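Local coordinates for protein replicative DNA helicase (Helicobacter pylori, PDB 3GXV) that probably unwinds DNA at the replication fork as an ATP-driven hexameric helicase and interacts with primase, at residues R15-G20 against E95-E100; S38-P43 against E99-A104; N45-E50 against K73-K78; L53-H56 against P61-E64; N65-K70 against E80-I85. All blocks are in the same frame, centred on the assembly; numbering follows the deposited sequence.

Interaction 1: R15-G20 against E95-E100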
# COMPACT_ATOMS: atom_id res chain seq x y z
N ARG B 15 16.98 -4.86 0.38
CA ARG B 15 15.73 -5.43 0.83
C ARG B 15 15.17 -4.58 1.96
O ARG B 15 13.99 -4.22 1.96
CB ARG B 15 15.92 -6.86 1.35
CG ARG B 15 16.28 -7.88 0.29
CD ARG B 15 16.16 -9.31 0.82
NE ARG B 15 17.21 -9.66 1.77
CZ ARG B 15 18.26 -10.42 1.49
NH1 ARG B 15 18.44 -10.92 0.28
NH2 ARG B 15 19.15 -10.68 2.43
N ILE B 16 16.02 -4.26 2.93
CA ILE B 16 15.58 -3.47 4.07
C ILE B 16 14.98 -2.15 3.59
O ILE B 16 14.04 -1.64 4.18
CB ILE B 16 16.73 -3.19 5.04
CG1 ILE B 16 17.25 -4.50 5.63
CG2 ILE B 16 16.24 -2.25 6.14
CD1 ILE B 16 18.53 -4.37 6.46
N VAL B 17 15.52 -1.61 2.51
CA VAL B 17 15.04 -0.36 1.95
C VAL B 17 13.68 -0.55 1.31
O VAL B 17 12.79 0.28 1.48
CB VAL B 17 16.03 0.17 0.89
CG1 VAL B 17 15.46 1.43 0.23
CG2 VAL B 17 17.35 0.50 1.55
N LEU B 18 13.53 -1.65 0.57
CA LEU B 18 12.29 -1.99 -0.13
C LEU B 18 11.23 -2.39 0.89
O LEU B 18 10.05 -2.09 0.73
CB LEU B 18 12.52 -3.15 -1.12
CG LEU B 18 13.37 -2.94 -2.39
CD1 LEU B 18 13.46 -4.25 -3.17
CD2 LEU B 18 12.74 -1.88 -3.28
N SER B 19 11.67 -3.08 1.94
CA SER B 19 10.78 -3.49 3.01
C SER B 19 10.29 -2.23 3.72
O SER B 19 9.15 -2.17 4.17
CB SER B 19 11.50 -4.38 4.02
OG SER B 19 10.74 -4.51 5.20
N GLY B 20 11.17 -1.23 3.81
CA GLY B 20 10.81 0.03 4.45
C GLY B 20 9.74 0.78 3.67
O GLY B 20 8.84 1.40 4.24
N GLU B 95 17.96 6.38 4.88
CA GLU B 95 18.72 7.34 4.09
C GLU B 95 20.11 6.83 3.70
O GLU B 95 20.37 6.57 2.52
CB GLU B 95 18.87 8.66 4.86
CG GLU B 95 19.72 9.70 4.15
CD GLU B 95 20.01 10.91 5.02
OE1 GLU B 95 20.77 11.79 4.57
OE2 GLU B 95 19.47 10.98 6.14
N ALA B 96 21.00 6.69 4.67
CA ALA B 96 22.35 6.22 4.38
C ALA B 96 22.34 5.03 3.43
O ALA B 96 23.10 5.00 2.46
CB ALA B 96 23.06 5.85 5.66
N TYR B 97 21.48 4.06 3.73
CA TYR B 97 21.32 2.86 2.92
C TYR B 97 21.08 3.23 1.44
O TYR B 97 21.75 2.73 0.54
CB TYR B 97 20.14 2.03 3.44
CG TYR B 97 20.44 1.10 4.60
CD1 TYR B 97 21.57 1.26 5.40
CD2 TYR B 97 19.58 0.04 4.88
CE1 TYR B 97 21.84 0.37 6.45
CE2 TYR B 97 19.84 -0.85 5.92
CZ TYR B 97 20.97 -0.68 6.70
OH TYR B 97 21.23 -1.58 7.70
N VAL B 98 20.10 4.09 1.21
CA VAL B 98 19.77 4.52 -0.14
C VAL B 98 20.97 5.11 -0.85
O VAL B 98 21.22 4.79 -2.00
CB VAL B 98 18.61 5.54 -0.12
CG1 VAL B 98 18.36 6.09 -1.51
CG2 VAL B 98 17.36 4.86 0.38
N GLU B 99 21.72 5.97 -0.15
CA GLU B 99 22.93 6.59 -0.70
C GLU B 99 24.03 5.53 -0.87
O GLU B 99 24.93 5.68 -1.70
CB GLU B 99 23.45 7.71 0.20
CG GLU B 99 24.66 8.43 -0.41
CD GLU B 99 25.44 9.28 0.59
OE1 GLU B 99 26.44 9.91 0.17
OE2 GLU B 99 25.07 9.32 1.78
N GLU B 100 23.97 4.48 -0.06
CA GLU B 100 24.95 3.41 -0.15
C GLU B 100 24.63 2.62 -1.42
O GLU B 100 25.53 2.27 -2.20
CB GLU B 100 24.88 2.50 1.08
CG GLU B 100 26.04 1.52 1.17
CD GLU B 100 26.09 0.78 2.49
OE1 GLU B 100 25.79 1.39 3.54
OE2 GLU B 100 26.45 -0.42 2.47
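The one aromatic ring in this contact, that of Y97, meets the helix of residues 15-20 at its edge, not through a face. I16 supplies most of that edge contact: its CB lies in the ring plane, and its CD1 approaches Y97 CE2 to 3.8 Å, while I16 CG2 reaches the same ring carbon at 3.9 Å. Both branches of the isoleucine thus come to this one ring carbon from the same side, and I16 CD1 is also 4.1 Å from Y97 OH. V17 completes the edge nearer the ring's root, where its CG2 packs on Y97 CB at 3.7 Å, the two side chains passing in opposite directions. The first torsion of Y97 explains this placement, because with CG set opposite the carbonyl carbon (chi1 -84°) the ring swings out beside the helix and offers its CD2-CE2 side. The other branch of V17 meets the next residue: V17 CG1 is 3.9 Å from V98 CG2, the two side chains lying nearly perpendicular. No hydrogen bond spans the contact, and the segments meet through apolar van der Waals packing. The segment axes come within 9.9 Å and their directions differ by 126°; I16 and V17 bridge the gap to Y97 and V98. In the all-helical domain this is where helix 95-119 starts across helix 3-23. The loop residue I91 covers I16, V34 and L35 back V98, and on another side of helix 3-23 L18 turns to helices 43-57 and 79-87.

Interaction 2: S38-P43 against E99-A104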
# COMPACT_ATOMS: atom_id res chain seq x y z
N SER B 38 17.33 0.22 -12.18
CA SER B 38 18.63 -0.19 -12.69
C SER B 38 19.76 0.06 -11.69
O SER B 38 20.88 -0.42 -11.90
CB SER B 38 18.92 0.55 -14.00
OG SER B 38 18.91 1.97 -13.82
N ASP B 39 19.50 0.79 -10.61
CA ASP B 39 20.55 1.04 -9.63
C ASP B 39 20.67 -0.03 -8.57
O ASP B 39 21.51 0.08 -7.68
CB ASP B 39 20.36 2.39 -8.93
CG ASP B 39 20.65 3.55 -9.84
OD1 ASP B 39 21.67 3.51 -10.56
OD2 ASP B 39 19.85 4.51 -9.82
N PHE B 40 19.82 -1.06 -8.64
CA PHE B 40 19.86 -2.14 -7.66
C PHE B 40 20.80 -3.23 -8.12
O PHE B 40 20.82 -3.58 -9.28
CB PHE B 40 18.47 -2.73 -7.41
CG PHE B 40 17.60 -1.86 -6.56
CD1 PHE B 40 16.96 -0.74 -7.09
CD2 PHE B 40 17.46 -2.12 -5.20
CE1 PHE B 40 16.21 0.11 -6.29
CE2 PHE B 40 16.71 -1.26 -4.39
CZ PHE B 40 16.09 -0.15 -4.94
N TYR B 41 21.58 -3.76 -7.17
CA TYR B 41 22.57 -4.80 -7.40
C TYR B 41 21.92 -6.15 -7.73
O TYR B 41 22.27 -6.80 -8.72
CB TYR B 41 23.46 -4.89 -6.16
CG TYR B 41 24.32 -6.12 -6.02
CD1 TYR B 41 25.21 -6.52 -7.02
CD2 TYR B 41 24.26 -6.88 -4.86
CE1 TYR B 41 26.01 -7.66 -6.86
CE2 TYR B 41 25.06 -8.00 -4.69
CZ TYR B 41 25.92 -8.38 -5.69
OH TYR B 41 26.66 -9.52 -5.50
N TYR B 42 20.98 -6.57 -6.90
CA TYR B 42 20.26 -7.82 -7.14
C TYR B 42 19.09 -7.42 -8.03
O TYR B 42 18.18 -6.72 -7.59
CB TYR B 42 19.75 -8.39 -5.82
CG TYR B 42 19.17 -9.77 -5.96
CD1 TYR B 42 19.91 -10.78 -6.57
CD2 TYR B 42 17.91 -10.08 -5.47
CE1 TYR B 42 19.39 -12.06 -6.70
CE2 TYR B 42 17.39 -11.35 -5.59
CZ TYR B 42 18.14 -12.34 -6.20
OH TYR B 42 17.65 -13.62 -6.30
N PRO B 43 19.10 -7.83 -9.30
CA PRO B 43 18.05 -7.50 -10.27
C PRO B 43 16.60 -7.64 -9.81
O PRO B 43 15.77 -6.79 -10.10
CB PRO B 43 18.37 -8.42 -11.45
CG PRO B 43 19.85 -8.55 -11.37
CD PRO B 43 20.07 -8.77 -9.90
N GLU B 99 21.72 5.97 -0.15
CA GLU B 99 22.93 6.59 -0.70
C GLU B 99 24.03 5.53 -0.87
O GLU B 99 24.93 5.68 -1.70
CB GLU B 99 23.45 7.71 0.20
CG GLU B 99 24.66 8.43 -0.41
CD GLU B 99 25.44 9.28 0.59
OE1 GLU B 99 26.44 9.91 0.17
OE2 GLU B 99 25.07 9.32 1.78
N GLU B 100 23.97 4.48 -0.06
CA GLU B 100 24.95 3.41 -0.15
C GLU B 100 24.63 2.62 -1.42
O GLU B 100 25.53 2.27 -2.20
CB GLU B 100 24.88 2.50 1.08
CG GLU B 100 26.04 1.52 1.17
CD GLU B 100 26.09 0.78 2.49
OE1 GLU B 100 25.79 1.39 3.54
OE2 GLU B 100 26.45 -0.42 2.47
N ILE B 101 23.35 2.34 -1.61
CA ILE B 101 22.89 1.61 -2.78
C ILE B 101 23.27 2.36 -4.06
O ILE B 101 23.71 1.76 -5.04
CB ILE B 101 21.36 1.41 -2.73
CG1 ILE B 101 21.04 0.31 -1.71
CG2 ILE B 101 20.81 1.05 -4.11
CD1 ILE B 101 19.57 0.19 -1.37
N LYS B 102 23.12 3.68 -4.01
CA LYS B 102 23.42 4.55 -5.15
C LYS B 102 24.91 4.56 -5.44
O LYS B 102 25.32 4.51 -6.61
CB LYS B 102 22.95 5.98 -4.87
CG LYS B 102 23.10 6.92 -6.06
CD LYS B 102 22.32 6.39 -7.25
CE LYS B 102 22.55 7.22 -8.49
NZ LYS B 102 22.15 8.62 -8.28
N ASN B 103 25.71 4.62 -4.37
CA ASN B 103 27.17 4.63 -4.46
C ASN B 103 27.74 3.36 -5.11
O ASN B 103 28.67 3.44 -5.90
CB ASN B 103 27.78 4.81 -3.05
CG ASN B 103 27.80 6.26 -2.59
OD1 ASN B 103 27.88 6.55 -1.39
ND2 ASN B 103 27.74 7.19 -3.55
N ALA B 104 27.20 2.20 -4.76
CA ALA B 104 27.69 0.95 -5.34
C ALA B 104 27.22 0.81 -6.78
O ALA B 104 27.85 0.14 -7.60
CB ALA B 104 27.24 -0.24 -4.51
O HOH W 1 23.73 -1.06 -5.74
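D39, closing a 3-10 turn, and F40 just after it lean on I101 and K102 of the long C-terminal helix through a first shell that mixes carbon and oxygen. The methyl I101 CG2 rests 3.8 Å from D39 O. The other branch of I101 ends in CD1, which stands 4.4 Å from F40 CE2, a looser touch with the ring set obliquely to it. Beside them K102 passes its aliphatic chain slantwise over the aspartate, CD lying 4.0 Å from D39 OD2. Opposite charges are near but do not pair, since K102 NZ remains 5.0 Å from D39 OD2. The bends in the K102 chain, at chi2 (58°) and chi4 (-60°), fold its carbons against the carboxylate and take its amine elsewhere, to a weak hydrogen bond with V34 O. A water lies between the backbones, 3.2 Å from D39 O and 2.9 Å from I101 O; it can donate to either carbonyl, although other acceptors compete for its two protons. The second shell fixes the carboxylate: OD1 of D39 is hydrogen-bonded to S105 OG, one turn further along the helix, and OD2 to E36 N, so the group both ties the loop to helix 95-119 and braces the turn it belongs to. E14 holds the backbone N of Y41 and Y42 from helix 3-23. Thus the loop between helices 27-32 and 43-57 is wedged between the first and last helices of the domain, while the F40 ring continues inward to meet F49 of helix 43-57.

Interaction 3: N45-E50 against K73-K78; sequences NGLFFE and KDKQIK
L47 reaches out from helix 43-57 to the irregular segment 73-78 and touches I77 along nearly its whole length. Its CB is 4.1 Å from I77 CD1. One bond further, L47 CG sits against both carbons of the longer isoleucine branch, CG1 and CD1, each at 3.9 Å. At the tip, L47 CD2 lies 3.8 Å from I77 CG1 and also reaches K75, whose CG is 4.0 Å away. The leucine is carried straight out from its helix, CG opposite the backbone N (chi1 -179°), and the two aliphatic chains slide past one another in opposite senses, with I77 CD1 directed back to the root of L47. That methyl then continues to the helix itself, standing 3.9 Å from F48 N and, more loosely, 4.2 Å from F48 CB. K75 behaves differently: its bends at chi2 and chi4 bring both CG and NZ to the same side of the leucine methyl, NZ too ending about 4.0 Å from L47 CD2. Behind I77 stand M71 and L82, while F48 goes inward to L18 and I85.

No hydrogen bond or ion pair joins the two segments. The adhesion is therefore mainly that of apolar carbon on carbon, graded from a buried isoleucine to a lysine that touches with its CG and, equally near, its NZ. The loop is joined to the helix chiefly through I77, with K75 at the exposed end.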
# COMPACT_ATOMS: atom_id res chain seq x y z
N ASN B 45 15.36 -7.09 -7.05
CA ASN B 45 15.03 -5.98 -6.15
C ASN B 45 14.71 -4.75 -6.99
O ASN B 45 13.87 -3.94 -6.61
CB ASN B 45 16.19 -5.67 -5.21
CG ASN B 45 16.41 -6.76 -4.16
OD1 ASN B 45 15.54 -7.59 -3.91
ND2 ASN B 45 17.58 -6.75 -3.53
N GLY B 46 15.41 -4.60 -8.11
CA GLY B 46 15.15 -3.49 -8.99
C GLY B 46 13.78 -3.70 -9.62
O GLY B 46 12.96 -2.78 -9.72
N LEU B 47 13.52 -4.93 -10.06
CA LEU B 47 12.23 -5.26 -10.67
C LEU B 47 11.11 -4.90 -9.69
O LEU B 47 10.07 -4.37 -10.08
CB LEU B 47 12.18 -6.75 -11.04
CG LEU B 47 10.93 -7.32 -11.73
CD1 LEU B 47 10.36 -6.31 -12.72
CD2 LEU B 47 11.28 -8.63 -12.44
N PHE B 48 11.35 -5.21 -8.41
CA PHE B 48 10.39 -4.92 -7.35
C PHE B 48 10.21 -3.40 -7.27
O PHE B 48 9.09 -2.91 -7.29
CB PHE B 48 10.91 -5.43 -6.00
CG PHE B 48 9.92 -5.30 -4.88
CD1 PHE B 48 9.03 -6.33 -4.61
CD2 PHE B 48 9.89 -4.16 -4.07
CE1 PHE B 48 8.12 -6.23 -3.55
CE2 PHE B 48 8.98 -4.06 -3.02
CZ PHE B 48 8.10 -5.09 -2.75
N PHE B 49 11.32 -2.67 -7.18
CA PHE B 49 11.26 -1.21 -7.11
C PHE B 49 10.43 -0.65 -8.28
O PHE B 49 9.70 0.33 -8.15
CB PHE B 49 12.68 -0.61 -7.16
CG PHE B 49 12.74 0.85 -6.79
CD1 PHE B 49 12.24 1.29 -5.56
CD2 PHE B 49 13.25 1.79 -7.68
CE1 PHE B 49 12.25 2.63 -5.23
CE2 PHE B 49 13.27 3.15 -7.35
CZ PHE B 49 12.76 3.57 -6.13
N GLU B 50 10.56 -1.32 -9.42
CA GLU B 50 9.88 -0.93 -10.65
C GLU B 50 8.37 -1.06 -10.50
O GLU B 50 7.63 -0.12 -10.76
CB GLU B 50 10.38 -1.84 -11.77
CG GLU B 50 10.21 -1.33 -13.20
CD GLU B 50 10.70 -2.38 -14.19
OE1 GLU B 50 9.95 -3.35 -14.44
OE2 GLU B 50 11.84 -2.26 -14.68
N LYS B 73 4.20 -11.16 -15.17
CA LYS B 73 3.76 -12.50 -15.58
C LYS B 73 4.29 -13.04 -16.96
O LYS B 73 3.69 -13.91 -17.58
CB LYS B 73 2.23 -12.55 -15.54
CG LYS B 73 1.64 -13.62 -14.69
CD LYS B 73 2.31 -14.98 -14.91
CE LYS B 73 1.86 -16.04 -13.92
NZ LYS B 73 0.37 -16.12 -13.95
N ASP B 74 5.39 -12.47 -17.43
CA ASP B 74 6.05 -12.91 -18.64
C ASP B 74 7.41 -13.16 -18.03
O ASP B 74 8.14 -14.08 -18.37
CB ASP B 74 6.11 -11.79 -19.69
CG ASP B 74 6.78 -10.55 -19.19
OD1 ASP B 74 6.23 -9.87 -18.28
OD2 ASP B 74 7.89 -10.25 -19.67
N LYS B 75 7.66 -12.29 -17.07
CA LYS B 75 8.84 -12.23 -16.24
C LYS B 75 8.24 -12.21 -14.84
O LYS B 75 7.23 -11.54 -14.60
CB LYS B 75 9.59 -10.92 -16.51
CG LYS B 75 10.89 -10.78 -15.76
CD LYS B 75 11.89 -11.82 -16.22
CE LYS B 75 13.25 -11.55 -15.60
NZ LYS B 75 13.22 -11.69 -14.12
N GLN B 76 8.83 -12.97 -13.92
CA GLN B 76 8.32 -13.02 -12.56
C GLN B 76 9.43 -13.01 -11.51
O GLN B 76 10.59 -13.32 -11.81
CB GLN B 76 7.44 -14.27 -12.40
CG GLN B 76 6.93 -14.46 -10.99
CD GLN B 76 5.61 -15.19 -10.93
OE1 GLN B 76 4.61 -14.72 -11.46
NE2 GLN B 76 5.61 -16.36 -10.28
N ILE B 77 9.06 -12.63 -10.29
CA ILE B 77 10.00 -12.58 -9.17
C ILE B 77 9.85 -13.83 -8.29
O ILE B 77 8.85 -13.96 -7.57
CB ILE B 77 9.77 -11.33 -8.29
CG1 ILE B 77 10.04 -10.07 -9.11
CG2 ILE B 77 10.69 -11.36 -7.09
CD1 ILE B 77 9.86 -8.78 -8.32
N LYS B 78 10.83 -14.72 -8.34
CA LYS B 78 10.81 -15.95 -7.57
C LYS B 78 10.40 -15.72 -6.12
O LYS B 78 10.96 -14.87 -5.43
CB LYS B 78 12.17 -16.64 -7.61
CG LYS B 78 12.56 -17.10 -9.00
CD LYS B 78 13.85 -17.88 -8.97
CE LYS B 78 14.23 -18.39 -10.35
NZ LYS B 78 15.48 -19.19 -10.30

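Interaction 4: L53-H56 against P61-E64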
# COMPACT_ATOMS: atom_id res chain seq x y z
N LEU B 53 7.10 1.53 -8.11
CA LEU B 53 7.03 2.86 -8.71
C LEU B 53 5.74 2.96 -9.52
O LEU B 53 5.05 3.98 -9.47
CB LEU B 53 8.22 3.10 -9.64
CG LEU B 53 9.61 3.14 -8.99
CD1 LEU B 53 10.67 3.34 -10.07
CD2 LEU B 53 9.67 4.27 -7.95
N LYS B 54 5.42 1.90 -10.25
CA LYS B 54 4.21 1.86 -11.07
C LYS B 54 2.94 1.87 -10.20
O LYS B 54 2.00 2.59 -10.50
CB LYS B 54 4.22 0.62 -11.98
CG LYS B 54 2.88 0.33 -12.64
CD LYS B 54 3.01 -0.56 -13.87
CE LYS B 54 3.82 -1.82 -13.63
NZ LYS B 54 5.28 -1.54 -13.47
N LEU B 55 2.94 1.09 -9.12
CA LEU B 55 1.80 1.03 -8.22
C LEU B 55 1.53 2.35 -7.51
O LEU B 55 0.38 2.66 -7.19
CB LEU B 55 2.01 -0.05 -7.15
CG LEU B 55 1.87 -1.51 -7.54
CD1 LEU B 55 2.19 -2.40 -6.34
CD2 LEU B 55 0.45 -1.77 -8.06
N HIS B 56 2.58 3.13 -7.27
CA HIS B 56 2.44 4.41 -6.58
C HIS B 56 1.96 5.53 -7.50
O HIS B 56 1.45 6.55 -7.03
CB HIS B 56 3.77 4.80 -5.94
CG HIS B 56 3.65 5.82 -4.86
ND1 HIS B 56 4.06 7.13 -5.01
CD2 HIS B 56 3.17 5.72 -3.60
CE1 HIS B 56 3.85 7.79 -3.89
NE2 HIS B 56 3.31 6.96 -3.01
N PRO B 61 -1.96 0.74 -3.26
CA PRO B 61 -1.06 0.38 -2.17
C PRO B 61 0.10 -0.50 -2.64
O PRO B 61 -0.01 -1.22 -3.64
CB PRO B 61 -1.98 -0.36 -1.20
CG PRO B 61 -3.32 0.30 -1.42
CD PRO B 61 -3.37 0.43 -2.92
N ILE B 62 1.22 -0.42 -1.94
CA ILE B 62 2.36 -1.25 -2.27
C ILE B 62 2.43 -2.30 -1.18
O ILE B 62 2.96 -2.05 -0.11
CB ILE B 62 3.67 -0.46 -2.28
CG1 ILE B 62 3.67 0.52 -3.44
CG2 ILE B 62 4.86 -1.43 -2.34
CD1 ILE B 62 4.83 1.51 -3.43
N ASP B 63 1.86 -3.47 -1.44
CA ASP B 63 1.86 -4.54 -0.45
C ASP B 63 2.06 -5.89 -1.11
O ASP B 63 2.19 -5.98 -2.33
CB ASP B 63 0.56 -4.51 0.37
CG ASP B 63 -0.70 -4.60 -0.49
OD1 ASP B 63 -0.76 -5.49 -1.36
OD2 ASP B 63 -1.63 -3.79 -0.28
N GLU B 64 2.09 -6.94 -0.30
CA GLU B 64 2.27 -8.29 -0.79
C GLU B 64 1.25 -8.62 -1.89
O GLU B 64 1.62 -9.14 -2.95
CB GLU B 64 2.15 -9.28 0.36
CG GLU B 64 3.39 -10.14 0.54
CD GLU B 64 3.29 -11.07 1.73
OE1 GLU B 64 3.05 -10.58 2.85
OE2 GLU B 64 3.47 -12.29 1.55
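L55 in the last turns of helix 43-57 faces I62 of an extended but irregular returning segment, their CA atoms 6.4 Å apart, as the chain doubles back after a short loop. The side chains divide the work between them. L55 CB packs on I62 CG1 at 4.1 Å, and the isoleucine, its CG1 set opposite the carbonyl carbon (chi1 -68°), carries its terminal CD1 over to H56 CB at 4.3 Å. I62 therefore covers two successive residues of the helix with one branch. The end of the leucine goes to the proline, its CD1 lying 3.7 Å from P61 O, a methyl laid against a backbone carbonyl. Beyond the pair, F66 and I67 of helix 64-69, the helix that follows, also touch L55. D63 starts that helix as its N-cap, with OD1 accepting from F66 N. The second subunit also comes in here: D63 OD2 is hydrogen-bonded to Y41 OH of that chain, whose P43 packs on P61.

Across the two segments nothing but van der Waals contact is made, and the one polar atom among the closest pairs, P61 O, meets a methyl. Its chemistry implies a split role for the return: the leucine and isoleucine fasten it to helix 43-57, whereas the neighbouring aspartate serves both a helix start and the subunit interface.

Interaction 5: N65-K70 against E80-I85; sequences NFIRQK and EDLVAI
R68 and L82 make most of this contact, the arginine stretching from helix 64-69 over the leucine of helix 79-87. R68 leaves its helix with CG opposite the carbonyl carbon (chi1 -58°), and a kink at chi3 (-138°), off the usual staggered values, turns the guanidinium toward the leucine, to which it stands obliquely. The two chains cross at a slant. R68 CD stands 4.0 Å from L82 CD1, and R68 NH1 is 3.7 Å from L82 CB; the 3.1 Å between NH1 and CD1 is closer than such atoms normally come and is best treated as doubtful. The polar end is served elsewhere: NH2 forms a salt bridge with E64 one turn earlier, and NE has a long, weak ion pair with E79. L82 points at the other helix from its CB, and its CD2 reaches I67 CG2 at 4.3 Å.

The two helices are consecutive in the all-helical N-terminal domain of a DnaB-type helicase, joined by the loop that holds I77. M71 and I77 of that loop also touch L82, and I67 passes on to F48 and L55 of helix 43-57.

Elsewhere on helix 64-69, N65 places its ND2 3.3 Å above the plane of the F66 ring, over its centre. The same amide nitrogen is hydrogen-bonded to Q11 OE1 and Y41 OH of the second subunit, and the F66 ring meets Y41 and Y42 of that chain.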
# COMPACT_ATOMS: atom_id res chain seq x y z
N ASN B 65 -0.02 -8.30 -1.63
CA ASN B 65 -1.10 -8.57 -2.58
C ASN B 65 -0.86 -7.92 -3.94
O ASN B 65 -0.69 -8.61 -4.93
CB ASN B 65 -2.45 -8.10 -2.01
CG ASN B 65 -3.56 -8.04 -3.06
OD1 ASN B 65 -3.60 -8.85 -3.99
ND2 ASN B 65 -4.48 -7.09 -2.91
N PHE B 66 -0.84 -6.60 -3.99
CA PHE B 66 -0.65 -5.92 -5.26
C PHE B 66 0.69 -6.09 -5.96
O PHE B 66 0.76 -5.99 -7.19
CB PHE B 66 -0.98 -4.45 -5.08
CG PHE B 66 -2.42 -4.22 -4.70
CD1 PHE B 66 -3.43 -4.46 -5.62
CD2 PHE B 66 -2.76 -3.82 -3.41
CE1 PHE B 66 -4.76 -4.30 -5.27
CE2 PHE B 66 -4.08 -3.66 -3.05
CZ PHE B 66 -5.09 -3.90 -3.98
N ILE B 67 1.75 -6.36 -5.20
CA ILE B 67 3.05 -6.53 -5.81
C ILE B 67 2.98 -7.78 -6.66
O ILE B 67 3.51 -7.82 -7.77
CB ILE B 67 4.18 -6.69 -4.77
CG1 ILE B 67 4.44 -5.36 -4.07
CG2 ILE B 67 5.44 -7.19 -5.44
CD1 ILE B 67 4.91 -4.26 -5.00
N ARG B 68 2.30 -8.80 -6.15
CA ARG B 68 2.18 -10.05 -6.87
C ARG B 68 1.15 -9.96 -7.99
O ARG B 68 1.23 -10.69 -8.97
CB ARG B 68 1.81 -11.17 -5.91
CG ARG B 68 2.79 -11.38 -4.77
CD ARG B 68 2.77 -12.83 -4.35
NE ARG B 68 2.80 -13.03 -2.91
CZ ARG B 68 3.71 -12.52 -2.09
NH1 ARG B 68 4.69 -11.77 -2.58
NH2 ARG B 68 3.66 -12.78 -0.79
N GLN B 69 0.17 -9.08 -7.83
CA GLN B 69 -0.84 -8.90 -8.85
C GLN B 69 -0.27 -8.10 -10.02
O GLN B 69 -0.57 -8.38 -11.17
CB GLN B 69 -2.07 -8.17 -8.29
CG GLN B 69 -3.06 -9.05 -7.55
CD GLN B 69 -4.39 -8.34 -7.31
OE1 GLN B 69 -5.01 -7.83 -8.24
NE2 GLN B 69 -4.84 -8.32 -6.06
N LYS B 70 0.58 -7.12 -9.71
CA LYS B 70 1.17 -6.26 -10.74
C LYS B 70 2.46 -6.79 -11.37
O LYS B 70 3.13 -6.08 -12.11
CB LYS B 70 1.40 -4.86 -10.19
CG LYS B 70 1.37 -3.77 -11.24
CD LYS B 70 -0.04 -3.60 -11.81
CE LYS B 70 -0.04 -2.72 -13.04
NZ LYS B 70 0.82 -3.32 -14.10
N GLU B 80 11.06 -16.86 -3.34
CA GLU B 80 12.07 -16.70 -2.30
C GLU B 80 12.59 -15.27 -2.22
O GLU B 80 12.95 -14.80 -1.14
CB GLU B 80 13.23 -17.68 -2.52
CG GLU B 80 13.87 -17.63 -3.90
CD GLU B 80 13.33 -18.71 -4.83
OE1 GLU B 80 13.95 -18.92 -5.90
OE2 GLU B 80 12.30 -19.35 -4.51
N ASP B 81 12.61 -14.59 -3.36
CA ASP B 81 13.10 -13.21 -3.42
C ASP B 81 12.09 -12.23 -2.85
O ASP B 81 12.45 -11.14 -2.39
CB ASP B 81 13.43 -12.83 -4.87
CG ASP B 81 14.73 -13.46 -5.35
OD1 ASP B 81 15.73 -13.38 -4.62
OD2 ASP B 81 14.75 -14.04 -6.45
N LEU B 82 10.82 -12.63 -2.88
CA LEU B 82 9.73 -11.82 -2.36
C LEU B 82 9.74 -11.91 -0.84
O LEU B 82 9.83 -10.89 -0.16
CB LEU B 82 8.38 -12.31 -2.91
CG LEU B 82 8.03 -12.07 -4.38
CD1 LEU B 82 6.74 -12.79 -4.74
CD2 LEU B 82 7.89 -10.58 -4.65
N VAL B 83 9.66 -13.13 -0.32
CA VAL B 83 9.66 -13.34 1.12
C VAL B 83 10.91 -12.72 1.73
O VAL B 83 10.91 -12.34 2.91
CB VAL B 83 9.62 -14.84 1.48
CG1 VAL B 83 8.52 -15.53 0.70
CG2 VAL B 83 10.95 -15.48 1.17
N ALA B 84 11.96 -12.62 0.93
CA ALA B 84 13.22 -12.03 1.39
C ALA B 84 12.96 -10.55 1.66
O ALA B 84 13.32 -10.02 2.71
CB ALA B 84 14.30 -12.18 0.32
N ILE B 85 12.32 -9.90 0.70
CA ILE B 85 12.01 -8.49 0.82
C ILE B 85 10.96 -8.20 1.89
O ILE B 85 11.17 -7.32 2.73
CB ILE B 85 11.56 -7.94 -0.54
CG1 ILE B 85 12.73 -8.06 -1.53
CG2 ILE B 85 11.09 -6.50 -0.40
CD1 ILE B 85 12.35 -8.06 -3.01

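In the fold
Interactions 1, 2 and 5 are buried, whereas interactions 3 and 4 are only partly so. Helix 95-119 serves both 1 and 2, where V17 CG2 touches I101 CD1 at 3.7 Å; helix 43-57 serves both 3 and 4. Interaction 1 is essentially apolar, interaction 2 adds a water and an aspartate bonded outside the pair, and interaction 3 ends in a lysine at the surface, while interaction 5 brings an arginine chain into a buried contact. Interactions 3 and 5 lie about 8 Å apart between centres and meet through F48 and I67. Y42 OH to D81 OD1, 2.6 Å, probably a hydrogen bond, links 2 to 5. Interactions 4 and 5 alone adjoin the second subunit.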